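Local coordinates for UDP-glucose 4-epimerase (Brucella ovis, PDB 4WOK), which probably catalyses the NAD-dependent interconversion of UDP-glucose and UDP-galactose, at residues A[135-140]-A[296-301]; A[177-182]-A[230-235]; A[257-262]-A[303-308]. The protein carries 2 engineered substitutions. All coordinates share one frame; numbering follows the deposited sequence. Where two conformers were deposited one is given.

Interaction 1: A[135-140]-A[296-301]; sequences SRLPIG and PPALYA
Leu137 and Pro138 lie against the ring of Tyr300, next to a single beta bridge that pairs Ile139 with Ala301. The bridge joins two loops of this epimerase of the extended short-chain dehydrogenase type. Segment 135-140 follows strand 121-125 of the Rossmann sheet. Segment 296-301 leads to helix 304-310. Tyr300 CG sits between its own backbone N and carbonyl carbon (chi1 53°), and from there the ring reaches the two residues of the first loop. Pro138 meets the ring obliquely, with CB 3.6 Å from Tyr300 CE2. Leu137 meets the phenol end, its CB 4.0 Å from Tyr300 OH. Leu137 CD2 stands over one face, 4.2 Å above the Tyr300 plane and near the rim. The other methyl, Leu137 CD1, goes on to the backbone of Ala298 and lies 3.6 Å from Ala298 O. A cis peptide bond precedes Pro138, so the chain turns sharply between these two ring neighbours. Ile139 runs alongside the Tyr300 carbonyl, with CG1 3.4 Å from Tyr300 O, and also packs on Tyr131, Pro134 and Phe179. Backbone hydrogen bonds of Pro297 and Leu299 with Ile230 tie the second loop to strand 230-235. Tyr300 N is buried and has no polar partner. Tyr300 O, in contrast, accepts a hydrogen bond from Ile139 N at 3.0 Å. This bond is fairly straight, 161° at the hydrogen, and lies in the carbonyl plane.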
loop_
_atom_site.group_PDB
_atom_site.type_symbol
_atom_site.label_atom_id
_atom_site.label_comp_id
_atom_site.label_asym_id
_atom_site.label_seq_id
_atom_site.Cartn_x
_atom_site.Cartn_y
_atom_site.Cartn_z
ATOM N N SER A 135 13.362 15.541 7.620
ATOM C CA SER A 135 13.938 16.585 8.454
ATOM C C SER A 135 13.088 16.840 9.691
ATOM O O SER A 135 13.609 17.183 10.752
ATOM C CB SER A 135 14.095 17.874 7.653
ATOM O OG SER A 135 14.908 17.654 6.512
ATOM N N ARG A 136 11.778 16.674 9.554
ATOM C CA ARG A 136 10.874 16.880 10.679
ATOM C C ARG A 136 9.815 15.786 10.746
ATOM O O ARG A 136 9.493 15.153 9.742
ATOM C CB ARG A 136 10.204 18.253 10.585
ATOM N N LEU A 137 9.276 15.572 11.940
ATOM C CA LEU A 137 8.217 14.598 12.137
ATOM C C LEU A 137 6.982 15.268 12.725
ATOM O O LEU A 137 7.097 16.079 13.641
ATOM C CB LEU A 137 8.693 13.462 13.043
ATOM C CG LEU A 137 9.734 12.525 12.432
ATOM C CD1 LEU A 137 10.466 11.771 13.524
ATOM C CD2 LEU A 137 9.074 11.554 11.454
ATOM N N PRO A 138 5.792 14.926 12.205
ATOM C CA PRO A 138 5.559 13.938 11.145
ATOM C C PRO A 138 5.946 14.452 9.759
ATOM O O PRO A 138 6.205 15.643 9.594
ATOM C CB PRO A 138 4.053 13.684 11.232
ATOM C CG PRO A 138 3.496 14.953 11.795
ATOM C CD PRO A 138 4.536 15.509 12.709
ATOM N N ILE A 139 5.989 13.555 8.779
ATOM C CA ILE A 139 6.478 13.906 7.450
ATOM C C ILE A 139 5.379 14.525 6.592
ATOM O O ILE A 139 4.413 13.852 6.237
ATOM C CB ILE A 139 7.050 12.670 6.724
ATOM C CG1 ILE A 139 8.056 11.940 7.623
ATOM C CG2 ILE A 139 7.671 13.074 5.393
ATOM C CD1 ILE A 139 8.572 10.645 7.025
ATOM N N GLY A 140 5.525 15.807 6.268
ATOM C CA GLY A 140 4.569 16.489 5.414
ATOM C C GLY A 140 4.918 16.267 3.954
ATOM O O GLY A 140 6.027 15.846 3.639
ATOM N N PRO A 296 16.592 5.051 11.429
ATOM C CA PRO A 296 15.721 6.046 12.066
ATOM C C PRO A 296 14.921 5.473 13.216
ATOM O O PRO A 296 14.390 4.370 13.097
ATOM C CB PRO A 296 14.787 6.477 10.931
ATOM C CG PRO A 296 15.494 6.089 9.672
ATOM C CD PRO A 296 16.258 4.854 10.011
ATOM N N PRO A 297 14.828 6.221 14.323
ATOM C CA PRO A 297 14.062 5.798 15.495
ATOM C C PRO A 297 12.566 5.858 15.237
ATOM O O PRO A 297 11.803 5.078 15.807
ATOM C CB PRO A 297 14.466 6.816 16.575
ATOM C CG PRO A 297 15.637 7.576 15.997
ATOM C CD PRO A 297 15.460 7.532 14.527
ATOM N N ALA A 298 12.153 6.783 14.379
ATOM C CA ALA A 298 10.733 7.009 14.164
ATOM C C ALA A 298 10.457 7.542 12.771
ATOM O O ALA A 298 11.130 8.454 12.290
ATOM C CB ALA A 298 10.176 7.965 15.219
ATOM N N LEU A 299 9.463 6.942 12.127
ATOM C CA LEU A 299 8.982 7.401 10.829
ATOM C C LEU A 299 7.464 7.309 10.793
ATOM O O LEU A 299 6.896 6.238 11.002
ATOM C CB LEU A 299 9.580 6.568 9.695
ATOM C CG LEU A 299 11.091 6.571 9.473
ATOM C CD1 LEU A 299 11.465 5.518 8.435
ATOM C CD2 LEU A 299 11.567 7.947 9.041
ATOM N N TYR A 300 6.804 8.430 10.538
ATOM C CA TYR A 300 5.364 8.424 10.341
ATOM C C TYR A 300 4.945 9.690 9.605
ATOM O O TYR A 300 5.632 10.712 9.649
ATOM C CB TYR A 300 4.615 8.281 11.673
ATOM C CG TYR A 300 5.007 9.284 12.733
ATOM C CD1 TYR A 300 6.130 9.082 13.527
ATOM C CD2 TYR A 300 4.245 10.428 12.951
ATOM C CE1 TYR A 300 6.494 9.996 14.497
ATOM C CE2 TYR A 300 4.602 11.349 13.921
ATOM C CZ TYR A 300 5.724 11.126 14.692
ATOM O OH TYR A 300 6.078 12.035 15.659
ATOM N N ALA A 301 3.812 9.602 8.920
ATOM C CA ALA A 301 3.386 10.629 7.983
ATOM C C ALA A 301 2.395 11.617 8.586
ATOM O O ALA A 301 1.624 11.273 9.479
ATOM C CB ALA A 301 2.779 9.976 6.751
#

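Interaction 2: A[177-182]-A[230-235]; sequences RYFNAS and IRDYIH. With NAD (nicotinamide-adenine-dinucleotide), chain B.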
loop_
_atom_site.group_PDB
_atom_site.type_symbol
_atom_site.label_atom_id
_atom_site.label_comp_id
_atom_site.label_asym_id
_atom_site.label_seq_id
_atom_site.Cartn_x
_atom_site.Cartn_y
_atom_site.Cartn_z
ATOM N N ARG A 177 0.508 8.306 -0.821
ATOM C CA ARG A 177 1.730 7.874 -0.156
ATOM C C ARG A 177 1.423 7.357 1.250
ATOM O O ARG A 177 0.725 8.013 2.024
ATOM C CB ARG A 177 2.742 9.030 -0.073
ATOM C CG ARG A 177 3.075 9.700 -1.403
ATOM C CD ARG A 177 3.981 10.916 -1.188
ATOM N NE ARG A 177 4.299 11.615 -2.432
ATOM C CZ ARG A 177 4.513 12.930 -2.510
ATOM N NH1 ARG A 177 4.443 13.683 -1.419
ATOM N NH2 ARG A 177 4.803 13.493 -3.674
ATOM N N TYR A 178 1.941 6.178 1.579
ATOM C CA TYR A 178 1.777 5.646 2.930
ATOM C C TYR A 178 2.916 4.695 3.231
ATOM O O TYR A 178 3.659 4.301 2.324
ATOM C CB TYR A 178 0.421 4.950 3.088
ATOM C CG TYR A 178 0.100 3.956 1.980
ATOM C CD1 TYR A 178 -0.435 4.382 0.761
ATOM C CD2 TYR A 178 0.311 2.599 2.167
ATOM C CE1 TYR A 178 -0.725 3.481 -0.242
ATOM C CE2 TYR A 178 0.012 1.687 1.179
ATOM C CZ TYR A 178 -0.500 2.132 -0.027
ATOM O OH TYR A 178 -0.788 1.220 -1.019
ATOM N N PHE A 179 3.061 4.332 4.505
ATOM C CA PHE A 179 4.177 3.483 4.921
ATOM C C PHE A 179 3.855 1.985 4.928
ATOM O O PHE A 179 4.359 1.233 4.088
ATOM C CB PHE A 179 4.667 3.904 6.313
ATOM C CG PHE A 179 5.668 5.032 6.291
ATOM C CD1 PHE A 179 6.947 4.830 5.779
ATOM C CD2 PHE A 179 5.334 6.288 6.778
ATOM C CE1 PHE A 179 7.877 5.861 5.760
ATOM C CE2 PHE A 179 6.255 7.322 6.767
ATOM C CZ PHE A 179 7.531 7.106 6.256
ATOM N N ASN A 180 3.047 1.549 5.891
ATOM C CA ASN A 180 2.784 0.127 6.077
ATOM C C ASN A 180 1.313 -0.218 6.106
ATOM O O ASN A 180 0.604 0.137 7.050
ATOM C CB ASN A 180 3.415 -0.382 7.380
ATOM C CG ASN A 180 4.922 -0.239 7.397
ATOM O OD1 ASN A 180 5.626 -0.901 6.635
ATOM N ND2 ASN A 180 5.427 0.608 8.288
ATOM N N ALA A 181 0.871 -0.945 5.088
ATOM C CA ALA A 181 -0.485 -1.471 5.051
ATOM C C ALA A 181 -0.608 -2.605 6.050
ATOM O O ALA A 181 0.245 -3.475 6.096
ATOM C CB ALA A 181 -0.824 -1.964 3.667
ATOM N N SER A 182 -1.682 -2.623 6.822
ATOM C CA SER A 182 -1.826 -3.630 7.860
ATOM C C SER A 182 -3.289 -3.999 8.091
ATOM O O SER A 182 -4.190 -3.421 7.483
ATOM C CB SER A 182 -1.194 -3.131 9.160
ATOM O OG SER A 182 -1.780 -1.905 9.564
ATOM N N ILE A 230 9.986 3.095 15.954
ATOM C CA ILE A 230 8.613 3.492 15.726
ATOM C C ILE A 230 8.369 3.645 14.225
ATOM O O ILE A 230 9.162 4.270 13.519
ATOM C CB ILE A 230 8.295 4.813 16.458
ATOM C CG1 ILE A 230 8.387 4.613 17.975
ATOM C CG2 ILE A 230 6.930 5.335 16.057
ATOM C CD1 ILE A 230 8.170 5.883 18.768
ATOM N N ARG A 231 7.294 3.043 13.736
ATOM C CA ARG A 231 6.964 3.127 12.307
ATOM C C ARG A 231 5.474 3.396 12.152
ATOM O O ARG A 231 4.746 3.498 13.148
ATOM C CB ARG A 231 7.380 1.844 11.581
ATOM C CG ARG A 231 8.885 1.550 11.628
ATOM C CD ARG A 231 9.648 2.482 10.697
ATOM N NE ARG A 231 11.088 2.223 10.654
ATOM C CZ ARG A 231 11.987 2.879 11.385
ATOM N NH1 ARG A 231 11.593 3.818 12.233
ATOM N NH2 ARG A 231 13.279 2.591 11.275
ATOM N N ASP A 232 5.015 3.483 10.907
ATOM C CA ASP A 232 3.696 4.026 10.605
ATOM C C ASP A 232 2.798 2.958 10.005
ATOM O O ASP A 232 3.116 2.403 8.949
ATOM C CB ASP A 232 3.843 5.199 9.642
ATOM C CG ASP A 232 2.605 6.054 9.562
ATOM O OD1 ASP A 232 1.570 5.696 10.162
ATOM O OD2 ASP A 232 2.675 7.098 8.890
ATOM N N TYR A 233 1.685 2.667 10.665
ATOM C CA TYR A 233 0.804 1.597 10.199
ATOM C C TYR A 233 -0.602 2.095 9.901
ATOM O O TYR A 233 -1.201 2.803 10.701
ATOM C CB TYR A 233 0.751 0.468 11.232
ATOM C CG TYR A 233 2.127 -0.086 11.533
ATOM C CD1 TYR A 233 2.923 0.482 12.522
ATOM C CD2 TYR A 233 2.645 -1.148 10.804
ATOM C CE1 TYR A 233 4.190 -0.004 12.787
ATOM C CE2 TYR A 233 3.914 -1.639 11.059
ATOM C CZ TYR A 233 4.680 -1.061 12.051
ATOM O OH TYR A 233 5.946 -1.540 12.306
ATOM N N ILE A 234 -1.129 1.713 8.746
ATOM C CA ILE A 234 -2.487 2.095 8.385
ATOM C C ILE A 234 -3.273 0.861 7.948
ATOM O O ILE A 234 -2.772 0.015 7.202
ATOM C CB ILE A 234 -2.500 3.184 7.273
ATOM C CG1 ILE A 234 -3.933 3.499 6.833
ATOM C CG2 ILE A 234 -1.660 2.771 6.069
ATOM C CD1 ILE A 234 -4.046 4.777 6.001
ATOM N N HIS A 235 -4.502 0.756 8.435
ATOM C CA HIS A 235 -5.361 -0.374 8.125
ATOM C C HIS A 235 -5.721 -0.406 6.644
ATOM O O HIS A 235 -6.054 0.624 6.051
ATOM C CB HIS A 235 -6.628 -0.315 8.978
ATOM C CG HIS A 235 -7.375 -1.608 9.034
ATOM N ND1 HIS A 235 -8.090 -2.100 7.966
ATOM C CD2 HIS A 235 -7.507 -2.518 10.030
ATOM C CE1 HIS A 235 -8.642 -3.253 8.303
ATOM N NE2 HIS A 235 -8.305 -3.529 9.551
HETATM P PA NAD B . 0.563 -7.310 -3.392
HETATM O O1A NAD B . 1.795 -7.904 -4.049
HETATM O O2A NAD B . -0.396 -8.091 -2.543
HETATM O O5B NAD B . -0.412 -6.783 -4.723
HETATM C C5B NAD B . 0.376 -6.540 -5.868
HETATM C C4B NAD B . -0.521 -6.988 -7.052
HETATM O O4B NAD B . 0.030 -6.531 -8.295
HETATM C C3B NAD B . -0.441 -8.518 -7.011
HETATM O O3B NAD B . -1.752 -9.011 -7.138
HETATM C C2B NAD B . 0.428 -8.842 -8.252
HETATM O O2B NAD B . 0.065 -10.045 -8.804
HETATM C C1B NAD B . 0.046 -7.650 -9.203
HETATM N N9A NAD B . 1.131 -7.321 -10.148
HETATM C C8A NAD B . 2.499 -7.091 -9.886
HETATM N N7A NAD B . 3.189 -6.783 -10.989
HETATM C C5A NAD B . 2.230 -6.818 -12.010
HETATM C C6A NAD B . 2.329 -6.594 -13.401
HETATM N N6A NAD B . 3.542 -6.286 -13.972
HETATM N N1A NAD B . 1.222 -6.685 -14.175
HETATM C C2A NAD B . 0.038 -7.006 -13.561
HETATM N N3A NAD B . -0.204 -7.259 -12.242
HETATM C C4A NAD B . 0.941 -7.142 -11.500
HETATM O O3 NAD B . 1.232 -5.984 -2.776
HETATM P PN NAD B . 0.261 -4.991 -1.948
HETATM O O1N NAD B . -1.228 -5.120 -2.098
HETATM O O2N NAD B . 0.990 -4.782 -0.667
HETATM O O5D NAD B . 0.608 -3.387 -2.489
HETATM C C5D NAD B . 0.298 -3.193 -3.779
HETATM C C4D NAD B . 0.551 -1.708 -4.039
HETATM O O4D NAD B . 0.616 -0.995 -2.737
HETATM C C3D NAD B . 1.944 -1.531 -4.677
HETATM O O3D NAD B . 1.840 -0.414 -5.501
HETATM C C2D NAD B . 2.802 -1.224 -3.445
HETATM O O2D NAD B . 3.918 -0.467 -3.698
HETATM C C1D NAD B . 1.805 -0.276 -2.738
HETATM N N1N NAD B . 2.276 -0.080 -1.275
HETATM C C2N NAD B . 2.101 -1.147 -0.397
HETATM C C3N NAD B . 2.527 -0.985 0.948
HETATM C C7N NAD B . 2.346 -2.131 1.907
HETATM O O7N NAD B . 2.675 -2.010 3.091
HETATM N N7N NAD B . 1.807 -3.311 1.433
HETATM C C4N NAD B . 3.111 0.221 1.341
HETATM C C5N NAD B . 3.274 1.267 0.434
HETATM C C6N NAD B . 2.851 1.107 -0.893
HETATM O O HOH W 1 1.658 5.712 6.327
#
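Asn180 CG lies opposite its own carbonyl carbon (chi1 -62°), and this sets its amide alongside the ring of Tyr233. The two side chains point the same way, with planes 26° apart. Asn180 ND2 is over one face of the ring, near its rim. The same nitrogen donates to Asp232 O at 3.0 Å, from above the carbonyl plane. Asp232 CG is anti to its backbone N (chi1 -164°), which takes OD2 to a hydrogen bond from Ala301 N and a weak one from a water that also accepts from Phe179 N. Asp232 CB meets Phe179 CD2 at 3.4 Å, and the side chains cross at about a right angle. Strands 180-182 and 230-235 form a parallel pair in a small mixed sheet, just past Rossmann strand 172-177. Ile234 N donates to Asn180 O at 2.9 Å, and Ser182 N to Ile234 O at 2.9 Å. On the cofactor side, Ala181 N gives a hydrogen bond to NAD O7N at 2.9 Å, which helps to hold the carboxamide. Tyr178 lies by the nicotinamide ring, its CE2 3.4 Å from NAD C4N, while its hydroxyl is hydrogen-bonded to Ser125 OG. Ile234 CG2 touches Tyr178 CB at 4.2 Å.

Interaction 3: A[257-262]-A[303-308]; sequences LAVNLG and PALAAE
Strand 257-260 passes helix 304-308 with segment axes 6.7 Å apart and directions 127° from each other, and Val259 comes close to Ala306. Val259 divides its methyls between two helix residues. CG1 meets Leu305 CD2 at 3.8 Å, and the two side chains cross nearly at right angles. CG2 meets Ala306 CB at 3.9 Å. Leu305 CG is anti to its backbone N (chi1 -170°), and its CD2 branch reaches the strand. The methyl of Ala306 lies close to the strand backbone, with CB 3.3 Å from Asn260 O. A water spans the same place. It accepts from Ala306 N, in the first turn of the helix, and appears to donate to Asn260 O. Pro303, at the N-cap position, lays its CB 3.4 Å from Gly262 O. Asn260 turns its own amide elsewhere, its OD1 bonded to Tyr131 OH. Strand 257-260 is the last strand of the parallel Rossmann sheet, beside strand 172-177, and helix 304-310 packs against it, chiefly on Val259. Leu261 extends from its CD2 contact with Ala306 to Leu239 and Ala242 of helix 236-251.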
loop_
_atom_site.group_PDB
_atom_site.type_symbol
_atom_site.label_atom_id
_atom_site.label_comp_id
_atom_site.label_asym_id
_atom_site.label_seq_id
_atom_site.Cartn_x
_atom_site.Cartn_y
_atom_site.Cartn_z
ATOM N N LEU A 257 -3.375 15.563 -7.218
ATOM C CA LEU A 257 -2.991 15.562 -5.809
ATOM C C LEU A 257 -1.880 14.564 -5.544
ATOM O O LEU A 257 -1.775 13.545 -6.228
ATOM C CB LEU A 257 -4.176 15.208 -4.912
ATOM C CG LEU A 257 -5.365 16.137 -4.722
ATOM C CD1 LEU A 257 -6.390 15.443 -3.830
ATOM C CD2 LEU A 257 -4.918 17.464 -4.115
ATOM N N ALA A 258 -1.059 14.866 -4.547
ATOM C CA ALA A 258 -0.188 13.873 -3.932
ATOM C C ALA A 258 -0.286 14.064 -2.426
ATOM O O ALA A 258 0.153 15.090 -1.896
ATOM C CB ALA A 258 1.248 14.017 -4.421
ATOM N N VAL A 259 -0.899 13.101 -1.738
ATOM C CA VAL A 259 -1.106 13.218 -0.298
ATOM C C VAL A 259 -0.682 11.965 0.479
ATOM O O VAL A 259 -0.711 10.855 -0.046
ATOM C CB VAL A 259 -2.587 13.531 0.035
ATOM C CG1 VAL A 259 -3.035 14.826 -0.647
ATOM C CG2 VAL A 259 -3.488 12.383 -0.367
ATOM N N ASN A 260 -0.288 12.180 1.734
ATOM C CA ASN A 260 0.013 11.121 2.684
ATOM C C ASN A 260 -1.243 10.475 3.255
ATOM O O ASN A 260 -2.249 11.152 3.473
ATOM C CB ASN A 260 0.837 11.665 3.850
ATOM C CG ASN A 260 2.208 12.154 3.438
ATOM O OD1 ASN A 260 2.762 11.722 2.428
ATOM N ND2 ASN A 260 2.776 13.056 4.243
ATOM N N LEU A 261 -1.170 9.175 3.521
ATOM C CA LEU A 261 -2.229 8.455 4.219
ATOM C C LEU A 261 -1.681 7.863 5.510
ATOM O O LEU A 261 -0.624 7.237 5.510
ATOM C CB LEU A 261 -2.807 7.344 3.344
ATOM C CG LEU A 261 -3.399 7.757 1.996
ATOM C CD1 LEU A 261 -3.886 6.534 1.242
ATOM C CD2 LEU A 261 -4.521 8.759 2.194
ATOM N N GLY A 262 -2.402 8.069 6.610
ATOM C CA GLY A 262 -2.006 7.528 7.893
ATOM C C GLY A 262 -2.795 8.113 9.052
ATOM O O GLY A 262 -3.721 8.898 8.858
ATOM N N PRO A 303 -0.943 13.415 8.116
ATOM C CA PRO A 303 -2.163 13.131 7.355
ATOM C C PRO A 303 -3.073 14.342 7.121
ATOM O O PRO A 303 -4.200 14.161 6.653
ATOM C CB PRO A 303 -2.872 12.113 8.240
ATOM C CG PRO A 303 -2.543 12.587 9.629
ATOM C CD PRO A 303 -1.141 13.176 9.558
ATOM N N ALA A 304 -2.600 15.542 7.446
ATOM C CA ALA A 304 -3.454 16.732 7.407
ATOM C C ALA A 304 -3.915 17.092 5.995
ATOM O O ALA A 304 -5.070 17.455 5.805
ATOM C CB ALA A 304 -2.736 17.915 8.038
ATOM N N LEU A 305 -3.024 16.982 5.011
ATOM C CA LEU A 305 -3.368 17.377 3.650
ATOM C C LEU A 305 -4.466 16.491 3.063
ATOM O O LEU A 305 -5.371 16.979 2.393
ATOM C CB LEU A 305 -2.140 17.350 2.744
ATOM C CG LEU A 305 -2.393 17.989 1.377
ATOM C CD1 LEU A 305 -2.850 19.453 1.533
ATOM C CD2 LEU A 305 -1.165 17.882 0.463
ATOM N N ALA A 306 -4.386 15.191 3.318
ATOM C CA ALA A 306 -5.427 14.267 2.885
ATOM C C ALA A 306 -6.777 14.607 3.521
ATOM O O ALA A 306 -7.817 14.491 2.872
ATOM C CB ALA A 306 -5.034 12.830 3.214
ATOM N N ALA A 307 -6.761 15.011 4.790
ATOM C CA ALA A 307 -7.987 15.448 5.462
ATOM C C ALA A 307 -8.578 16.662 4.756
ATOM O O ALA A 307 -9.778 16.720 4.499
ATOM C CB ALA A 307 -7.718 15.768 6.931
ATOM N N GLU A 308 -7.723 17.620 4.420
ATOM C CA GLU A 308 -8.172 18.826 3.746
ATOM C C GLU A 308 -8.686 18.560 2.333
ATOM O O GLU A 308 -9.764 19.017 1.964
ATOM C CB GLU A 308 -7.045 19.857 3.689
ATOM C CG GLU A 308 -7.404 21.086 2.858
ATOM C CD GLU A 308 -6.281 22.105 2.776
ATOM O OE1 GLU A 308 -5.165 21.810 3.253
ATOM O OE2 GLU A 308 -6.518 23.203 2.230
HETATM O O HOH W 2 -2.120 13.873 4.150
#

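In the fold
Interaction 2 is buried near the centre of the chain and touches NAD. Interaction 3 is also buried but lies at the edge of the Rossmann sheet. Interaction 1 is only partly buried and joins two loops farther out. Interaction 2 relies on parallel strand bonds and an asparagine amide. Interaction 3 is mainly apolar, with one bridging water. Interaction 1 combines one backbone bond with packing on a tyrosine. All three meet. Segment 177-182 pairs with 257-262 through Arg177, which bonds Val259 and Leu261. Segment 230-235 holds 296-301 through Ile230 and Asp232. Asn260 of interaction 3 packs against Ile139 and Ala301 of interaction 1.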